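Local coordinates for heme-binding protein A / AI-2 binding protein A (Helicobacter pylori SS1, PDB 6OFQ), which probably binds peptides in the periplasm as the substrate-binding protein of an ABC transporter, and forms a complex with the peptide STSA, at residues A[38-43]-A[220-225]; A[81-86]-A[174-179]; A[131-136]-A[190-195]; A[256-261]-A[281-286]. All blocks are in the same frame, centred on the assembly; numbering follows the deposited sequence.

From the N terminus, the chain leaves strand 32-37 into loop 38-43, which meets the hairpin turn at 220-225 in interaction 1; this closes a long loop that contains interactions 2 and 3 entirely. Those two cross: strand segment 81-86 comes first, then loop 131-136, before 174-179 returns to the former and 190-195 to the latter. Interaction 2 sets a short helix on a five-stranded antiparallel sheet; interaction 3 ties a loop to helix 189-197, its nearest atoms about 6 Å from interaction 1. Interaction 4 follows in series, joining helix 251-259 to strand 283-288, its centre about 43 Å from that of interaction 3.

Interaction 1: A[38-43]-A[220-225]; sequences GADGSS and NKDEKI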
loop_
_atom_site.group_PDB
_atom_site.type_symbol
_atom_site.label_atom_id
_atom_site.label_comp_id
_atom_site.label_asym_id
_atom_site.label_seq_id
_atom_site.Cartn_x
_atom_site.Cartn_y
_atom_site.Cartn_z
ATOM N N GLY A 38 2.925 -9.704 -10.650
ATOM C CA GLY A 38 2.061 -9.458 -11.784
ATOM C C GLY A 38 2.196 -8.178 -12.534
ATOM O O GLY A 38 1.891 -8.136 -13.723
ATOM N N ALA A 39 2.650 -7.092 -11.916
ATOM C CA ALA A 39 2.769 -5.754 -12.531
ATOM C C ALA A 39 4.000 -5.076 -11.971
ATOM O O ALA A 39 4.301 -5.140 -10.777
ATOM C CB ALA A 39 1.533 -4.952 -12.254
ATOM N N ASP A 40 4.668 -4.384 -12.871
ATOM C CA ASP A 40 5.896 -3.662 -12.516
ATOM C C ASP A 40 5.606 -2.474 -11.591
ATOM O O ASP A 40 4.517 -1.984 -11.514
ATOM C CB ASP A 40 6.550 -3.170 -13.802
ATOM C CG ASP A 40 8.004 -2.769 -13.664
ATOM O OD1 ASP A 40 8.656 -3.067 -12.640
ATOM O OD2 ASP A 40 8.458 -2.113 -14.647
ATOM N N GLY A 41 6.671 -2.068 -10.912
ATOM C CA GLY A 41 6.640 -0.764 -10.232
ATOM C C GLY A 41 6.502 0.385 -11.218
ATOM O O GLY A 41 6.766 0.250 -12.429
ATOM N N SER A 42 6.125 1.544 -10.680
ATOM C CA SER A 42 5.880 2.742 -11.456
ATOM C C SER A 42 6.914 3.842 -11.196
ATOM O O SER A 42 6.947 4.825 -11.952
ATOM C CB SER A 42 4.456 3.264 -11.176
ATOM O OG SER A 42 3.473 2.397 -11.742
ATOM N N SER A 43 7.772 3.683 -10.199
ATOM C CA SER A 43 8.774 4.710 -9.893
ATOM C C SER A 43 9.817 4.023 -9.002
ATOM O O SER A 43 9.503 3.001 -8.319
ATOM C CB SER A 43 8.154 5.918 -9.187
ATOM O OG SER A 43 9.128 6.980 -9.048
ATOM N N ASN A 220 14.473 -2.866 -16.060
ATOM C CA ASN A 220 13.924 -2.969 -17.407
ATOM C C ASN A 220 12.426 -2.996 -17.237
ATOM O O ASN A 220 11.838 -3.928 -16.652
ATOM C CB ASN A 220 14.376 -4.240 -18.119
ATOM C CG ASN A 220 15.873 -4.292 -18.428
ATOM O OD1 ASN A 220 16.536 -3.272 -18.423
ATOM N ND2 ASN A 220 16.394 -5.480 -18.677
ATOM N N LYS A 221 11.789 -1.970 -17.769
ATOM C CA LYS A 221 10.375 -1.734 -17.608
ATOM C C LYS A 221 9.567 -2.960 -18.011
ATOM O O LYS A 221 9.856 -3.579 -19.042
ATOM C CB LYS A 221 9.995 -0.516 -18.460
ATOM C CG LYS A 221 8.675 0.155 -18.137
ATOM C CD LYS A 221 8.254 1.022 -19.314
ATOM C CE LYS A 221 6.738 1.107 -19.401
ATOM N NZ LYS A 221 6.349 2.493 -19.761
ATOM N N ASP A 222 8.606 -3.345 -17.171
ATOM C CA ASP A 222 7.679 -4.444 -17.427
ATOM C C ASP A 222 8.369 -5.791 -17.564
ATOM O O ASP A 222 7.771 -6.771 -18.032
ATOM C CB ASP A 222 6.732 -4.121 -18.624
ATOM C CG ASP A 222 5.955 -2.858 -18.402
ATOM O OD1 ASP A 222 5.593 -2.619 -17.242
ATOM O OD2 ASP A 222 5.734 -2.059 -19.348
ATOM N N GLU A 223 9.641 -5.909 -17.167
ATOM C CA GLU A 223 10.397 -7.141 -17.279
ATOM C C GLU A 223 11.060 -7.557 -15.966
ATOM O O GLU A 223 10.682 -8.547 -15.343
ATOM C CB GLU A 223 11.409 -6.993 -18.416
ATOM C CG GLU A 223 12.347 -8.137 -18.759
ATOM C CD GLU A 223 13.529 -7.574 -19.565
ATOM O OE1 GLU A 223 14.687 -7.774 -19.097
ATOM O OE2 GLU A 223 13.242 -6.891 -20.604
ATOM N N LYS A 224 12.061 -6.802 -15.525
ATOM C CA LYS A 224 12.740 -7.160 -14.282
ATOM C C LYS A 224 13.474 -5.973 -13.685
ATOM O O LYS A 224 13.884 -5.033 -14.389
ATOM C CB LYS A 224 13.758 -8.301 -14.467
ATOM C CG LYS A 224 14.949 -7.959 -15.351
ATOM C CD LYS A 224 15.875 -9.120 -15.658
ATOM C CE LYS A 224 17.074 -8.702 -16.480
ATOM N NZ LYS A 224 17.805 -9.974 -16.749
ATOM N N ILE A 225 13.614 -6.023 -12.344
ATOM C CA ILE A 225 14.512 -5.170 -11.569
ATOM C C ILE A 225 15.526 -6.078 -10.896
ATOM O O ILE A 225 15.171 -7.157 -10.339
ATOM C CB ILE A 225 13.675 -4.436 -10.507
ATOM C CG1 ILE A 225 12.762 -3.439 -11.228
ATOM C CG2 ILE A 225 14.585 -3.780 -9.476
ATOM C CD1 ILE A 225 11.529 -3.109 -10.399
HETATM O O HOH W 1 10.712 -4.371 -13.961
HETATM O O HOH W 2 3.861 -4.111 -15.659
#
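Loop 38-43 passes the turn of 220-225 with D40 and D222 as the nearest backbone pair, their CA atoms 5.3 Å apart. The turn joins antiparallel strands 214-220 and 224-229 into a beta hairpin, and a classic beta bulge, in which E223 and K224 both face N220, lies at its mouth. D40, buried, carries the contact: with CG anti to the backbone N (chi1 -163°), its carboxylate is swung into the hairpin turn, where OD2 accepts the backbone N-H of D222 over 2.8 Å. The bond is almost straight at the hydrogen, 173°, although the donor stands above the carboxylate plane, 51° out of it. W219 NE1, just before the turn, is a second donor to OD2, so two N-H groups grip this one oxygen. The other oxygen, D40 OD1, lies 3.6 Å from I225 CD1, takes a weak bond from G41 N in its own loop, and is joined through water 1 to N220 O, the carbonyl that also receives both N-H groups of the bulge. The carboxylate of D222 turns back toward the loop, and its OD1 comes to 3.9 Å from D40 OD2, a pairing of like charges probably eased on the D40 side by the N-H donors. Beside it sits water 2, which accepts from D40 N at 2.9 Å and donates to D222 OD1 at 2.8 Å.

Interaction 2: A[81-86]-A[174-179]; sequences TSWDIS and PFLANL
L176 lays its two methyl groups against the indole of W83, and this apolar pair makes most of the contact. The CD1 methyl of L176 stands over one face of the ring system, 4.0 Å from the centroid of the five-membered ring and 21° off its normal, a CH-pi contact made above the pyrrole part. CD1 of L176 is closest to W83 NE1, at 3.7 Å, with W83 CE2 next at 4.0 Å; the second methyl, L176 CD2, also comes to 3.7 Å from W83 NE1. The two side chains meet at about a right angle, so the leucine fork is planted on the indole instead of running along it. At the margin, I85 CD1 approaches L176 CD2 at 4.5 Å, a looser touch on the exposed flank.

W83 and I85 belong to strand 75-85 and, two residues apart, both aim their side chains at the helix. The indole is placed by a chi1 of 49°, which puts CG between the backbone N and the carbonyl carbon. L176 rides on the short helix 175-178, whose turn is closed by the bond from N178 N to P174 O, 2.9 Å long. Around this pair, the rings of F94 (strand 91-96) and W83 meet with their planes at about 40°, F94 also touches L176, and V66 of strand 66-68 packs on both W83 and L176. F175, one residue before L176, meets Y92 and F166 edge-to-face, seating the helix on the five-stranded antiparallel sheet through strands 66-68, 75-85, 91-96 and 163-168.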
loop_
_atom_site.group_PDB
_atom_site.type_symbol
_atom_site.label_atom_id
_atom_site.label_comp_id
_atom_site.label_asym_id
_atom_site.label_seq_id
_atom_site.Cartn_x
_atom_site.Cartn_y
_atom_site.Cartn_z
ATOM N N THR A 81 18.152 6.311 15.746
ATOM C CA THR A 81 18.487 5.332 16.795
ATOM C C THR A 81 17.583 5.436 18.022
ATOM O O THR A 81 17.365 4.441 18.716
ATOM C CB THR A 81 19.934 5.380 17.274
ATOM O OG1 THR A 81 20.253 6.755 17.570
ATOM C CG2 THR A 81 20.882 4.910 16.108
ATOM N N SER A 82 17.133 6.651 18.319
ATOM C CA SER A 82 16.226 6.871 19.458
ATOM C C SER A 82 15.448 8.167 19.240
ATOM O O SER A 82 15.704 8.938 18.306
ATOM C CB SER A 82 17.029 6.948 20.759
ATOM O OG SER A 82 17.726 8.152 20.782
ATOM N N TRP A 83 14.447 8.344 20.114
ATOM C CA TRP A 83 13.613 9.523 19.935
ATOM C C TRP A 83 12.910 9.796 21.247
ATOM O O TRP A 83 12.780 8.927 22.102
ATOM C CB TRP A 83 12.564 9.375 18.816
ATOM C CG TRP A 83 11.755 8.116 18.875
ATOM C CD1 TRP A 83 10.557 7.941 19.513
ATOM C CD2 TRP A 83 12.077 6.850 18.294
ATOM N NE1 TRP A 83 10.126 6.653 19.370
ATOM C CE2 TRP A 83 11.035 5.975 18.611
ATOM C CE3 TRP A 83 13.141 6.398 17.521
ATOM C CZ2 TRP A 83 11.046 4.643 18.244
ATOM C CZ3 TRP A 83 13.140 5.087 17.164
ATOM C CH2 TRP A 83 12.121 4.232 17.526
ATOM N N ASP A 84 12.537 11.060 21.372
ATOM C CA ASP A 84 11.750 11.503 22.521
ATOM C C ASP A 84 10.521 12.223 22.046
ATOM O O ASP A 84 10.607 13.069 21.121
ATOM C CB ASP A 84 12.632 12.431 23.360
ATOM C CG ASP A 84 13.983 11.772 23.746
ATOM O OD1 ASP A 84 13.933 11.027 24.745
ATOM O OD2 ASP A 84 15.027 12.135 23.161
ATOM N N ILE A 85 9.378 12.022 22.702
ATOM C CA ILE A 85 8.124 12.616 22.313
ATOM C C ILE A 85 7.591 13.368 23.517
ATOM O O ILE A 85 7.551 12.797 24.620
ATOM C CB ILE A 85 7.075 11.537 21.924
ATOM C CG1 ILE A 85 7.636 10.626 20.821
ATOM C CG2 ILE A 85 5.892 12.282 21.364
ATOM C CD1 ILE A 85 6.808 9.412 20.464
ATOM N N SER A 86 7.287 14.650 23.337
ATOM C CA SER A 86 6.742 15.390 24.459
ATOM C C SER A 86 5.384 14.836 24.877
ATOM O O SER A 86 4.626 14.248 24.092
ATOM C CB SER A 86 6.707 16.860 24.104
ATOM O OG SER A 86 5.786 17.065 23.005
ATOM N N PRO A 174 -1.121 8.565 15.064
ATOM C CA PRO A 174 -0.357 7.766 14.071
ATOM C C PRO A 174 0.981 8.281 13.660
ATOM O O PRO A 174 1.664 7.603 12.899
ATOM C CB PRO A 174 -1.275 7.764 12.839
ATOM C CG PRO A 174 -2.593 8.231 13.329
ATOM C CD PRO A 174 -2.351 9.134 14.471
ATOM N N PHE A 175 1.427 9.441 14.146
ATOM C CA PHE A 175 2.607 10.083 13.534
ATOM C C PHE A 175 3.848 9.218 13.592
ATOM O O PHE A 175 4.563 9.122 12.585
ATOM C CB PHE A 175 2.854 11.465 14.186
ATOM C CG PHE A 175 3.854 12.347 13.448
ATOM C CD1 PHE A 175 3.575 12.848 12.195
ATOM C CD2 PHE A 175 5.145 12.512 13.971
ATOM C CE1 PHE A 175 4.531 13.633 11.565
ATOM C CE2 PHE A 175 6.109 13.274 13.330
ATOM C CZ PHE A 175 5.791 13.798 12.113
ATOM N N LEU A 176 4.178 8.597 14.727
ATOM C CA LEU A 176 5.379 7.804 14.809
ATOM C C LEU A 176 5.334 6.674 13.798
ATOM O O LEU A 176 6.326 6.474 13.069
ATOM C CB LEU A 176 5.606 7.269 16.214
ATOM C CG LEU A 176 6.920 6.536 16.430
ATOM C CD1 LEU A 176 8.130 7.412 16.315
ATOM C CD2 LEU A 176 6.863 5.823 17.774
ATOM N N ALA A 177 4.212 5.956 13.691
ATOM C CA ALA A 177 4.106 4.856 12.738
ATOM C C ALA A 177 4.145 5.360 11.289
ATOM O O ALA A 177 4.784 4.757 10.408
ATOM C CB ALA A 177 2.783 4.137 12.956
ATOM N N ASN A 178 3.620 6.555 11.065
ATOM C CA ASN A 178 3.643 7.185 9.754
ATOM C C ASN A 178 5.085 7.314 9.232
ATOM O O ASN A 178 5.413 7.201 8.020
ATOM C CB ASN A 178 3.002 8.554 9.670
ATOM C CG ASN A 178 1.516 8.518 9.842
ATOM O OD1 ASN A 178 0.848 7.489 9.694
ATOM N ND2 ASN A 178 1.022 9.706 10.136
ATOM N N LEU A 179 5.982 7.662 10.154
ATOM C CA LEU A 179 7.389 7.889 9.818
ATOM C C LEU A 179 8.054 6.625 9.365
ATOM O O LEU A 179 9.186 6.687 8.861
ATOM C CB LEU A 179 8.183 8.486 11.014
ATOM C CG LEU A 179 7.605 9.809 11.481
ATOM C CD1 LEU A 179 8.483 10.240 12.673
ATOM C CD2 LEU A 179 7.641 10.811 10.383
#

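Interaction 3: A[131-136]-A[190-195]; sequences KRYYSP and DYADYL
A single tyrosine-to-helix hydrogen bond, framed by apolar contacts, connects Y133 to A192: it joins the loop between helices 116-127 and 142-147 to one side of helix 189-197. Y133 OH donates to A192 O over a short 2.6 Å, in the carbonyl plane and on a lone pair, with a C=O...donor angle of 121°. With CG anti to the backbone N (chi1 -178°), the ring extends from its loop and points at the helix hydroxyl first, its CE1 edge resting 3.7 Å from A192 CB. Beyond it L195 CB comes to 3.4 Å from Y133 OH, so the hydroxyl touches residues three apart on the same side of the helix.

Y133 is the central residue of a classic gamma turn, with a positive phi of 82° and a weak bond from Y134 N back to R132 O. The turn is steadied from its own loop: R132 NE donates to Y134 O, and R132 NH2, in the guanidinium plane, reaches S135 O at 2.9 Å. Y134 offers one ring face to its neighbour, Y133 CD2 standing 3.9 Å above the plane over the centre. Y133 O receives K201 NZ, and F121 of helix 116-127 touches A192.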
loop_
_atom_site.group_PDB
_atom_site.type_symbol
_atom_site.label_atom_id
_atom_site.label_comp_id
_atom_site.label_asym_id
_atom_site.label_seq_id
_atom_site.Cartn_x
_atom_site.Cartn_y
_atom_site.Cartn_z
ATOM N N LYS A 131 10.099 23.695 -2.975
ATOM C CA LYS A 131 11.152 22.723 -2.835
ATOM C C LYS A 131 10.735 21.381 -3.450
ATOM O O LYS A 131 11.454 20.410 -3.273
ATOM C CB LYS A 131 11.475 22.542 -1.339
ATOM C CG LYS A 131 12.167 23.772 -0.736
ATOM C CD LYS A 131 12.464 23.525 0.726
ATOM C CE LYS A 131 13.459 24.570 1.249
ATOM N NZ LYS A 131 13.635 24.504 2.736
ATOM N N ARG A 132 9.698 21.377 -4.278
ATOM C CA ARG A 132 9.222 20.139 -4.897
ATOM C C ARG A 132 10.286 19.321 -5.617
ATOM O O ARG A 132 10.103 18.089 -5.801
ATOM C CB ARG A 132 8.066 20.480 -5.849
ATOM C CG ARG A 132 7.859 19.574 -7.042
ATOM C CD ARG A 132 6.950 20.306 -8.017
ATOM N NE ARG A 132 6.785 19.403 -9.126
ATOM C CZ ARG A 132 5.862 18.460 -9.224
ATOM N NH1 ARG A 132 4.965 18.302 -8.264
ATOM N NH2 ARG A 132 5.823 17.674 -10.285
ATOM N N TYR A 133 11.315 20.007 -6.130
ATOM C CA TYR A 133 12.476 19.432 -6.816
ATOM C C TYR A 133 12.167 19.124 -8.273
ATOM O O TYR A 133 12.778 19.713 -9.194
ATOM C CB TYR A 133 13.065 18.227 -6.073
ATOM C CG TYR A 133 14.293 17.654 -6.734
ATOM C CD1 TYR A 133 15.536 18.242 -6.501
ATOM C CD2 TYR A 133 14.186 16.531 -7.562
ATOM C CE1 TYR A 133 16.681 17.694 -7.096
ATOM C CE2 TYR A 133 15.322 15.993 -8.181
ATOM C CZ TYR A 133 16.548 16.619 -7.959
ATOM O OH TYR A 133 17.698 16.043 -8.462
ATOM N N TYR A 134 11.245 18.195 -8.504
ATOM C CA TYR A 134 10.824 17.809 -9.841
ATOM C C TYR A 134 10.157 18.994 -10.527
ATOM O O TYR A 134 9.569 19.853 -9.921
ATOM C CB TYR A 134 9.878 16.634 -9.808
ATOM C CG TYR A 134 10.527 15.416 -9.195
ATOM C CD1 TYR A 134 11.482 14.706 -9.878
ATOM C CD2 TYR A 134 10.071 14.891 -8.004
ATOM C CE1 TYR A 134 12.091 13.566 -9.380
ATOM C CE2 TYR A 134 10.708 13.781 -7.454
ATOM C CZ TYR A 134 11.634 13.069 -8.171
ATOM O OH TYR A 134 12.232 11.958 -7.667
ATOM N N SER A 135 10.330 19.008 -11.842
ATOM C CA SER A 135 9.641 19.995 -12.658
ATOM C C SER A 135 8.152 19.905 -12.513
ATOM O O SER A 135 7.614 18.824 -12.224
ATOM C CB SER A 135 9.916 19.755 -14.148
ATOM O OG SER A 135 11.267 20.138 -14.275
ATOM N N PRO A 136 7.488 21.037 -12.743
ATOM C CA PRO A 136 6.045 20.892 -12.888
ATOM C C PRO A 136 5.697 19.788 -13.907
ATOM O O PRO A 136 6.368 19.526 -14.915
ATOM C CB PRO A 136 5.583 22.318 -13.249
ATOM C CG PRO A 136 6.720 23.212 -12.845
ATOM C CD PRO A 136 7.969 22.401 -13.052
ATOM N N ASP A 190 22.690 15.085 -1.449
ATOM C CA ASP A 190 23.904 15.200 -2.307
ATOM C C ASP A 190 23.619 14.690 -3.715
ATOM O O ASP A 190 23.918 15.356 -4.739
ATOM C CB ASP A 190 25.125 14.555 -1.657
ATOM C CG ASP A 190 25.576 15.281 -0.403
ATOM O OD1 ASP A 190 25.713 16.517 -0.429
ATOM O OD2 ASP A 190 25.584 14.693 0.688
ATOM N N TYR A 191 22.992 13.501 -3.801
ATOM C CA TYR A 191 22.640 12.945 -5.108
ATOM C C TYR A 191 21.646 13.829 -5.868
ATOM O O TYR A 191 21.767 14.143 -7.062
ATOM C CB TYR A 191 22.138 11.496 -4.965
ATOM C CG TYR A 191 21.700 10.834 -6.263
ATOM C CD1 TYR A 191 22.588 10.713 -7.321
ATOM C CD2 TYR A 191 20.453 10.238 -6.417
ATOM C CE1 TYR A 191 22.264 10.088 -8.489
ATOM C CE2 TYR A 191 20.125 9.544 -7.559
ATOM C CZ TYR A 191 21.026 9.472 -8.602
ATOM O OH TYR A 191 20.699 8.809 -9.771
ATOM N N ALA A 192 20.599 14.302 -5.186
ATOM C CA ALA A 192 19.643 15.224 -5.767
ATOM C C ALA A 192 20.310 16.520 -6.287
ATOM O O ALA A 192 19.940 16.929 -7.376
ATOM C CB ALA A 192 18.587 15.596 -4.705
ATOM N N ASP A 193 21.246 17.047 -5.499
ATOM C CA ASP A 193 21.927 18.281 -5.930
ATOM C C ASP A 193 22.756 17.984 -7.196
ATOM O O ASP A 193 22.748 18.798 -8.132
ATOM C CB ASP A 193 22.831 18.795 -4.828
ATOM C CG ASP A 193 22.097 19.441 -3.684
ATOM O OD1 ASP A 193 20.908 19.795 -3.900
ATOM O OD2 ASP A 193 22.864 19.593 -2.718
ATOM N N TYR A 194 23.457 16.851 -7.188
ATOM C CA TYR A 194 24.273 16.393 -8.360
ATOM C C TYR A 194 23.432 16.306 -9.597
ATOM O O TYR A 194 23.744 16.782 -10.686
ATOM C CB TYR A 194 24.980 15.107 -8.086
ATOM C CG TYR A 194 25.440 14.288 -9.260
ATOM C CD1 TYR A 194 26.760 14.402 -9.711
ATOM C CD2 TYR A 194 24.657 13.243 -9.721
ATOM C CE1 TYR A 194 27.205 13.645 -10.784
ATOM C CE2 TYR A 194 25.108 12.464 -10.775
ATOM C CZ TYR A 194 26.368 12.673 -11.311
ATOM O OH TYR A 194 26.791 11.901 -12.383
ATOM N N LEU A 195 22.274 15.646 -9.538
ATOM C CA LEU A 195 21.327 15.567 -10.680
ATOM C C LEU A 195 20.754 16.902 -11.145
ATOM O O LEU A 195 20.556 17.185 -12.316
ATOM C CB LEU A 195 20.132 14.613 -10.406
ATOM C CG LEU A 195 20.477 13.172 -10.124
ATOM C CD1 LEU A 195 19.187 12.441 -9.745
ATOM C CD2 LEU A 195 21.097 12.517 -11.328
#

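Interaction 4: A[256-261]-A[281-286]; sequences LALRTG and PNIVVD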
loop_
_atom_site.group_PDB
_atom_site.type_symbol
_atom_site.label_atom_id
_atom_site.label_comp_id
_atom_site.label_asym_id
_atom_site.label_seq_id
_atom_site.Cartn_x
_atom_site.Cartn_y
_atom_site.Cartn_z
ATOM N N LEU A 256 3.498 -21.557 -13.281
ATOM C CA LEU A 256 4.299 -22.514 -14.027
ATOM C C LEU A 256 5.792 -22.277 -13.892
ATOM O O LEU A 256 6.600 -23.212 -13.720
ATOM C CB LEU A 256 3.905 -22.525 -15.506
ATOM C CG LEU A 256 4.688 -23.509 -16.392
ATOM C CD1 LEU A 256 4.573 -24.945 -15.916
ATOM C CD2 LEU A 256 4.152 -23.252 -17.817
ATOM N N ALA A 257 6.175 -20.997 -13.837
ATOM C CA ALA A 257 7.545 -20.652 -13.603
ATOM C C ALA A 257 8.041 -21.099 -12.200
ATOM O O ALA A 257 9.221 -21.438 -12.022
ATOM C CB ALA A 257 7.787 -19.173 -13.830
ATOM N N LEU A 258 7.159 -21.116 -11.195
ATOM C CA LEU A 258 7.514 -21.678 -9.922
ATOM C C LEU A 258 7.686 -23.158 -10.039
ATOM O O LEU A 258 8.644 -23.712 -9.483
ATOM C CB LEU A 258 6.473 -21.325 -8.869
ATOM C CG LEU A 258 6.851 -21.791 -7.474
ATOM C CD1 LEU A 258 8.014 -21.010 -6.859
ATOM C CD2 LEU A 258 5.651 -21.609 -6.546
ATOM N N ARG A 259 6.776 -23.810 -10.743
ATOM C CA ARG A 259 6.807 -25.269 -10.886
ATOM C C ARG A 259 8.075 -25.725 -11.608
ATOM O O ARG A 259 8.526 -26.848 -11.362
ATOM C CB ARG A 259 5.522 -25.682 -11.623
ATOM C CG ARG A 259 4.352 -25.685 -10.690
ATOM C CD ARG A 259 3.062 -25.840 -11.499
ATOM N NE ARG A 259 3.050 -26.984 -12.424
ATOM C CZ ARG A 259 2.270 -27.024 -13.500
ATOM N NH1 ARG A 259 1.535 -25.948 -13.799
ATOM N NH2 ARG A 259 2.225 -28.126 -14.252
ATOM N N THR A 260 8.594 -24.955 -12.539
ATOM C CA THR A 260 9.829 -25.310 -13.241
ATOM C C THR A 260 11.080 -24.821 -12.510
ATOM O O THR A 260 12.204 -25.069 -12.941
ATOM C CB THR A 260 9.846 -24.755 -14.668
ATOM O OG1 THR A 260 9.905 -23.322 -14.651
ATOM C CG2 THR A 260 8.679 -25.214 -15.511
ATOM N N GLY A 261 10.918 -24.057 -11.439
ATOM C CA GLY A 261 12.036 -23.434 -10.741
ATOM C C GLY A 261 12.669 -22.212 -11.374
ATOM O O GLY A 261 13.658 -21.673 -10.857
ATOM N N PRO A 281 6.149 -31.483 -5.327
ATOM C CA PRO A 281 7.443 -31.601 -4.674
ATOM C C PRO A 281 8.047 -30.191 -4.559
ATOM O O PRO A 281 8.111 -29.433 -5.540
ATOM C CB PRO A 281 8.294 -32.446 -5.647
ATOM C CG PRO A 281 7.439 -32.803 -6.825
ATOM C CD PRO A 281 6.256 -31.867 -6.755
ATOM N N ASN A 282 8.467 -29.915 -3.335
ATOM C CA ASN A 282 9.329 -28.768 -3.112
ATOM C C ASN A 282 8.613 -27.420 -3.190
ATOM O O ASN A 282 9.304 -26.393 -3.305
ATOM C CB ASN A 282 10.440 -28.694 -4.159
ATOM C CG ASN A 282 11.264 -29.944 -4.226
ATOM O OD1 ASN A 282 11.624 -30.527 -3.199
ATOM N ND2 ASN A 282 11.613 -30.321 -5.447
ATOM N N ILE A 283 7.284 -27.388 -3.100
ATOM C CA ILE A 283 6.573 -26.111 -3.088
ATOM C C ILE A 283 5.822 -26.028 -1.789
ATOM O O ILE A 283 5.260 -27.029 -1.335
ATOM C CB ILE A 283 5.655 -25.935 -4.296
ATOM C CG1 ILE A 283 6.569 -25.738 -5.514
ATOM C CG2 ILE A 283 4.611 -24.817 -4.088
ATOM C CD1 ILE A 283 5.883 -25.735 -6.857
ATOM N N VAL A 284 5.841 -24.851 -1.185
ATOM C CA VAL A 284 5.139 -24.520 0.079
ATOM C C VAL A 284 4.233 -23.359 -0.346
ATOM O O VAL A 284 4.673 -22.458 -1.086
ATOM C CB VAL A 284 6.160 -24.121 1.178
ATOM C CG1 VAL A 284 5.604 -23.382 2.406
ATOM C CG2 VAL A 284 6.912 -25.378 1.616
ATOM N N VAL A 285 3.047 -23.271 0.246
ATOM C CA VAL A 285 2.211 -22.118 0.028
ATOM C C VAL A 285 1.968 -21.541 1.420
ATOM O O VAL A 285 1.196 -22.112 2.211
ATOM C CB VAL A 285 0.899 -22.465 -0.665
ATOM C CG1 VAL A 285 0.054 -21.215 -0.826
ATOM C CG2 VAL A 285 1.212 -23.015 -2.052
ATOM N N ASP A 286 2.557 -20.365 1.674
ATOM C CA ASP A 286 2.316 -19.712 2.966
ATOM C C ASP A 286 0.951 -19.057 2.953
ATOM O O ASP A 286 0.503 -18.521 1.916
ATOM C CB ASP A 286 3.302 -18.537 3.126
ATOM C CG ASP A 286 4.748 -18.919 3.294
ATOM O OD1 ASP A 286 5.053 -20.105 3.427
ATOM O OD2 ASP A 286 5.558 -17.964 3.455
#
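Chi1 of L258 (-175°) sets CG anti to the backbone N, and chi1 of I283 (-71°) sets CG1 anti to the carbonyl carbon; these torsions extend L258 away from its helix and I283 away from its strand, and the two side chains then meet tip to tip. They bridge the end of helix 251-259 and the start of strand 283-288, just where the helix finishes in a Schellman motif at G261, whose phi is 76° and whose N bonds back to L258 O at 3.0 Å. The contact is wholly apolar. I283 CD1 lies 4.1 Å from L258 CG and equally far from L258 CD2, while I283 CG2 comes to 4.2 Å from that same L258 CD2. Both branches of the isoleucine are therefore used, the longer one reaching back to the leucine branch point.

R259, next on the helix, adds its aliphatic part: R259 CG lies 4.1 Å from I283 CD1, the two side chains meeting at a slant, so that I283 CD1 touches both helix residues. Around this trio, P508 and L510 of strand 497-510 pack on L258; that strand also pairs antiparallel with 283-288, V284 bonding to H509 through the backbone. Q276 and L277 of helix 274-278 touch R259, so the helix end is set against both the sheet and the short helix that precedes the strand. Further out, the R259 chain bends at chi3, and its guanidinium has L256 CD1 over one face, 3.8 Å above the plane and displaced from the centre of the group.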